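Local coordinates for protein adenylyltransferase MntA (PDB 6M6U) that acts as the antitoxin of a type VII toxin-antitoxin pair, transferring three successive AMP groups from ATP to a tyrosine of the toxin HepT, at residues 39-50 and 66-76. The protein carries 2 engineered substitutions. Residues are numbered along the deposited sequence; the frame is centred on the assembly and turned at random.
Sequences EIEIAVLAADTL and LDSDVDLVDLR. Engineered in segment 39-50: E39 (natural residue Asp), E41 (natural residue Asp).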
loop_
_atom_site.group_PDB
_atom_site.type_symbol
_atom_site.label_atom_id
_atom_site.label_comp_id
_atom_site.label_asym_id
_atom_site.label_seq_id
_atom_site.Cartn_x
_atom_site.Cartn_y
_atom_site.Cartn_z
ATOM N N GLU E 39 -15.489 -1.125 -1.686
ATOM C CA GLU E 39 -15.870 -0.568 -2.972
ATOM C C GLU E 39 -17.314 -0.911 -3.310
ATOM O O GLU E 39 -17.856 -1.931 -2.880
ATOM C CB GLU E 39 -14.961 -1.091 -4.082
ATOM C CG GLU E 39 -13.477 -0.955 -3.817
ATOM C CD GLU E 39 -12.640 -1.365 -5.017
ATOM O OE1 GLU E 39 -12.441 -0.524 -5.923
ATOM O OE2 GLU E 39 -12.192 -2.532 -5.058
ATOM N N ILE E 40 -17.936 -0.034 -4.087
ATOM C CA ILE E 40 -19.147 -0.383 -4.817
ATOM C C ILE E 40 -18.706 -1.111 -6.080
ATOM O O ILE E 40 -17.891 -0.595 -6.852
ATOM C CB ILE E 40 -19.975 0.869 -5.140
ATOM C CG1 ILE E 40 -20.287 1.636 -3.849
ATOM C CG2 ILE E 40 -21.257 0.495 -5.866
ATOM C CD1 ILE E 40 -20.766 3.039 -4.073
ATOM N N GLU E 41 -19.207 -2.329 -6.269
ATOM C CA GLU E 41 -18.802 -3.187 -7.374
ATOM C C GLU E 41 -19.918 -3.219 -8.406
ATOM O O GLU E 41 -21.039 -3.654 -8.110
ATOM C CB GLU E 41 -18.458 -4.591 -6.876
ATOM C CG GLU E 41 -17.152 -4.646 -6.089
ATOM C CD GLU E 41 -16.965 -5.937 -5.315
ATOM O OE1 GLU E 41 -16.581 -6.962 -5.921
ATOM O OE2 GLU E 41 -17.203 -5.927 -4.089
ATOM N N ILE E 42 -19.613 -2.749 -9.612
ATOM C CA ILE E 42 -20.586 -2.623 -10.688
ATOM C C ILE E 42 -20.046 -3.335 -11.920
ATOM O O ILE E 42 -18.866 -3.198 -12.265
ATOM C CB ILE E 42 -20.887 -1.143 -11.001
ATOM C CG1 ILE E 42 -21.366 -0.425 -9.741
ATOM C CG2 ILE E 42 -21.926 -1.025 -12.121
ATOM C CD1 ILE E 42 -21.223 1.077 -9.814
ATOM N N ALA E 43 -20.910 -4.096 -12.582
ATOM C CA ALA E 43 -20.565 -4.807 -13.800
ATOM C C ALA E 43 -21.464 -4.325 -14.929
ATOM O O ALA E 43 -22.658 -4.083 -14.726
ATOM C CB ALA E 43 -20.708 -6.320 -13.624
ATOM N N VAL E 44 -20.886 -4.187 -16.115
ATOM C CA VAL E 44 -21.621 -3.730 -17.284
ATOM C C VAL E 44 -21.297 -4.642 -18.454
ATOM O O VAL E 44 -20.197 -5.196 -18.558
ATOM C CB VAL E 44 -21.303 -2.260 -17.645
ATOM C CG1 VAL E 44 -21.912 -1.321 -16.617
ATOM C CG2 VAL E 44 -19.801 -2.049 -17.733
ATOM N N LEU E 45 -22.279 -4.813 -19.327
ATOM C CA LEU E 45 -22.080 -5.429 -20.626
ATOM C C LEU E 45 -22.513 -4.421 -21.674
ATOM O O LEU E 45 -23.634 -3.905 -21.617
ATOM C CB LEU E 45 -22.875 -6.731 -20.769
ATOM C CG LEU E 45 -22.635 -7.523 -22.061
ATOM C CD1 LEU E 45 -21.212 -8.068 -22.107
ATOM C CD2 LEU E 45 -23.645 -8.650 -22.203
ATOM N N ALA E 46 -21.617 -4.120 -22.601
ATOM C CA ALA E 46 -21.917 -3.301 -23.760
ATOM C C ALA E 46 -21.677 -4.127 -25.019
ATOM O O ALA E 46 -21.144 -5.240 -24.965
ATOM C CB ALA E 46 -21.064 -2.026 -23.771
ATOM N N ALA E 47 -22.075 -3.568 -26.165
ATOM C CA ALA E 47 -21.878 -4.267 -27.432
ATOM C C ALA E 47 -20.400 -4.536 -27.694
ATOM O O ALA E 47 -20.032 -5.624 -28.153
ATOM C CB ALA E 47 -22.490 -3.466 -28.582
ATOM N N ASP E 48 -19.540 -3.561 -27.410
ATOM C CA ASP E 48 -18.100 -3.724 -27.522
ATOM C C ASP E 48 -17.463 -3.783 -26.142
ATOM O O ASP E 48 -18.029 -3.319 -25.146
ATOM C CB ASP E 48 -17.455 -2.575 -28.308
ATOM C CG ASP E 48 -18.075 -2.373 -29.667
ATOM O OD1 ASP E 48 -18.207 -1.201 -30.082
ATOM O OD2 ASP E 48 -18.429 -3.375 -30.324
ATOM N N THR E 49 -16.262 -4.355 -26.100
ATOM C CA THR E 49 -15.425 -4.219 -24.920
ATOM C C THR E 49 -15.103 -2.746 -24.709
ATOM O O THR E 49 -14.856 -2.006 -25.665
ATOM C CB THR E 49 -14.125 -5.007 -25.078
ATOM O OG1 THR E 49 -13.354 -4.426 -26.132
ATOM C CG2 THR E 49 -14.399 -6.462 -25.412
ATOM N N LEU E 50 -15.120 -2.317 -23.453
ATOM C CA LEU E 50 -14.725 -0.956 -23.138
ATOM C C LEU E 50 -13.211 -0.843 -23.204
ATOM O O LEU E 50 -12.488 -1.810 -22.950
ATOM C CB LEU E 50 -15.205 -0.547 -21.744
ATOM C CG LEU E 50 -16.621 -0.909 -21.285
ATOM C CD1 LEU E 50 -16.921 -0.235 -19.952
ATOM C CD2 LEU E 50 -17.676 -0.546 -22.318
ATOM N N LEU E 66 -20.691 9.184 -6.273
ATOM C CA LEU E 66 -21.227 8.383 -5.182
ATOM C C LEU E 66 -20.492 8.584 -3.868
ATOM O O LEU E 66 -20.923 8.025 -2.853
ATOM C CB LEU E 66 -21.171 6.896 -5.549
ATOM C CG LEU E 66 -22.037 6.471 -6.727
ATOM C CD1 LEU E 66 -21.642 5.076 -7.199
ATOM C CD2 LEU E 66 -23.496 6.510 -6.318
ATOM N N ASP E 67 -19.388 9.335 -3.871
ATOM C CA ASP E 67 -18.572 9.560 -2.679
ATOM C C ASP E 67 -18.143 8.238 -2.042
ATOM O O ASP E 67 -18.226 8.043 -0.826
ATOM C CB ASP E 67 -19.310 10.439 -1.670
ATOM C CG ASP E 67 -18.402 10.934 -0.564
ATOM O OD1 ASP E 67 -17.226 11.246 -0.858
ATOM O OD2 ASP E 67 -18.862 10.988 0.599
ATOM N N SER E 68 -17.677 7.316 -2.883
ATOM C CA SER E 68 -17.249 6.005 -2.413
ATOM C C SER E 68 -16.402 5.357 -3.496
ATOM O O SER E 68 -16.530 5.678 -4.677
ATOM C CB SER E 68 -18.449 5.118 -2.064
ATOM O OG SER E 68 -18.038 3.801 -1.747
ATOM N N ASP E 69 -15.533 4.438 -3.082
ATOM C CA ASP E 69 -14.720 3.718 -4.050
ATOM C C ASP E 69 -15.602 2.838 -4.929
ATOM O O ASP E 69 -16.512 2.157 -4.450
ATOM C CB ASP E 69 -13.658 2.874 -3.347
ATOM C CG ASP E 69 -12.541 3.718 -2.753
ATOM O OD1 ASP E 69 -12.365 4.875 -3.198
ATOM O OD2 ASP E 69 -11.838 3.223 -1.844
ATOM N N VAL E 70 -15.341 2.872 -6.227
ATOM C CA VAL E 70 -16.119 2.125 -7.200
ATOM C C VAL E 70 -15.173 1.227 -7.981
ATOM O O VAL E 70 -14.061 1.639 -8.335
ATOM C CB VAL E 70 -16.901 3.065 -8.140
ATOM C CG1 VAL E 70 -17.431 2.299 -9.357
ATOM C CG2 VAL E 70 -18.043 3.725 -7.379
ATOM N N ASP E 71 -15.596 -0.009 -8.208
ATOM C CA ASP E 71 -14.907 -0.914 -9.116
ATOM C C ASP E 71 -15.861 -1.236 -10.256
ATOM O O ASP E 71 -16.951 -1.772 -10.023
ATOM C CB ASP E 71 -14.456 -2.190 -8.405
ATOM C CG ASP E 71 -13.609 -3.081 -9.297
ATOM O OD1 ASP E 71 -13.672 -4.318 -9.136
ATOM O OD2 ASP E 71 -12.879 -2.546 -10.160
ATOM N N LEU E 72 -15.463 -0.889 -11.476
ATOM C CA LEU E 72 -16.304 -1.045 -12.655
ATOM C C LEU E 72 -15.751 -2.191 -13.489
ATOM O O LEU E 72 -14.608 -2.129 -13.960
ATOM C CB LEU E 72 -16.370 0.247 -13.468
ATOM C CG LEU E 72 -17.185 0.168 -14.761
ATOM C CD1 LEU E 72 -18.636 -0.242 -14.491
ATOM C CD2 LEU E 72 -17.124 1.507 -15.485
ATOM N N VAL E 73 -16.556 -3.234 -13.655
ATOM C CA VAL E 73 -16.136 -4.468 -14.301
ATOM C C VAL E 73 -16.793 -4.531 -15.671
ATOM O O VAL E 73 -18.020 -4.433 -15.786
ATOM C CB VAL E 73 -16.498 -5.695 -13.449
ATOM C CG1 VAL E 73 -16.484 -6.956 -14.294
ATOM C CG2 VAL E 73 -15.536 -5.832 -12.273
ATOM N N ASP E 74 -15.979 -4.671 -16.713
ATOM C CA ASP E 74 -16.499 -4.933 -18.049
ATOM C C ASP E 74 -16.738 -6.432 -18.174
ATOM O O ASP E 74 -15.787 -7.218 -18.177
ATOM C CB ASP E 74 -15.536 -4.431 -19.122
ATOM C CG ASP E 74 -16.045 -4.694 -20.540
ATOM O OD1 ASP E 74 -17.238 -5.031 -20.710
ATOM O OD2 ASP E 74 -15.251 -4.551 -21.494
ATOM N N LEU E 75 -18.010 -6.829 -18.270
ATOM C CA LEU E 75 -18.338 -8.250 -18.326
ATOM C C LEU E 75 -17.773 -8.919 -19.573
ATOM O O LEU E 75 -17.545 -10.133 -19.573
ATOM C CB LEU E 75 -19.853 -8.439 -18.265
ATOM C CG LEU E 75 -20.470 -8.163 -16.895
ATOM C CD1 LEU E 75 -21.990 -8.130 -16.975
ATOM C CD2 LEU E 75 -20.007 -9.214 -15.910
ATOM N N ARG E 76 -17.534 -8.150 -20.640
ATOM C CA ARG E 76 -17.121 -8.748 -21.903
ATOM C C ARG E 76 -15.675 -9.234 -21.869
ATOM O O ARG E 76 -15.310 -10.099 -22.669
ATOM C CB ARG E 76 -17.327 -7.749 -23.046
ATOM C CG ARG E 76 -17.294 -8.375 -24.428
ATOM C CD ARG E 76 -17.810 -7.417 -25.500
ATOM N NE ARG E 76 -19.260 -7.256 -25.449
ATOM C CZ ARG E 76 -20.126 -8.169 -25.890
ATOM N NH1 ARG E 76 -19.683 -9.311 -26.402
ATOM N NH2 ARG E 76 -21.435 -7.946 -25.812
#
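The guanidinium of R76 has the carbonyl oxygen of A47 over one face and CD1 of L45 over the opposite one, while A46 O lies at its edge, in the plane. NE and NH2 grip that oxygen side-on, with R76 NE 2.8 Å from A46 O. A bend at chi3 (-74°) turns the group toward the carbonyls of A46 and A47, and CG2 of T49 packs across the chain at R76 CD, 3.5 Å away. The carboxylate of D74 ties the same end: OD2 takes the backbone N of L50 at 3.0 Å from above its plane, and OD1 accepts R76 N in an Asx turn. Strands 40-46 and 70-74 run parallel through six backbone hydrogen bonds, from I40 N to D69 O (2.6 Å) up to L75 N to V44 O (2.7 Å). One face carries I40, I42 and V44 against V70 and L72, with D74 closing the row beside V44; L72 CD1 meets V44 CG2 at 3.9 Å. The other carries the engineered E41, with D71. Beside them the engineered E39 brings OE1 to 3.6 Å from D71 CB, the carboxylates of E39 and D71 19° from parallel, their charged oxygens not in contact. In the natural enzyme Asp at 39 and 41, ending the GSX(10)DXD motif, bind both magnesium ions and D71 one. OD1 of D69 forms a salt bridge with R70 of the HepT chain. Helix 52-66 links the strands as a beta-alpha-beta unit and, with helix 6-16, covers the mostly aliphatic face, whereas strand 20-26 pairs antiparallel with strand 40-46, leaving 70-74 outermost within the chain's sheet.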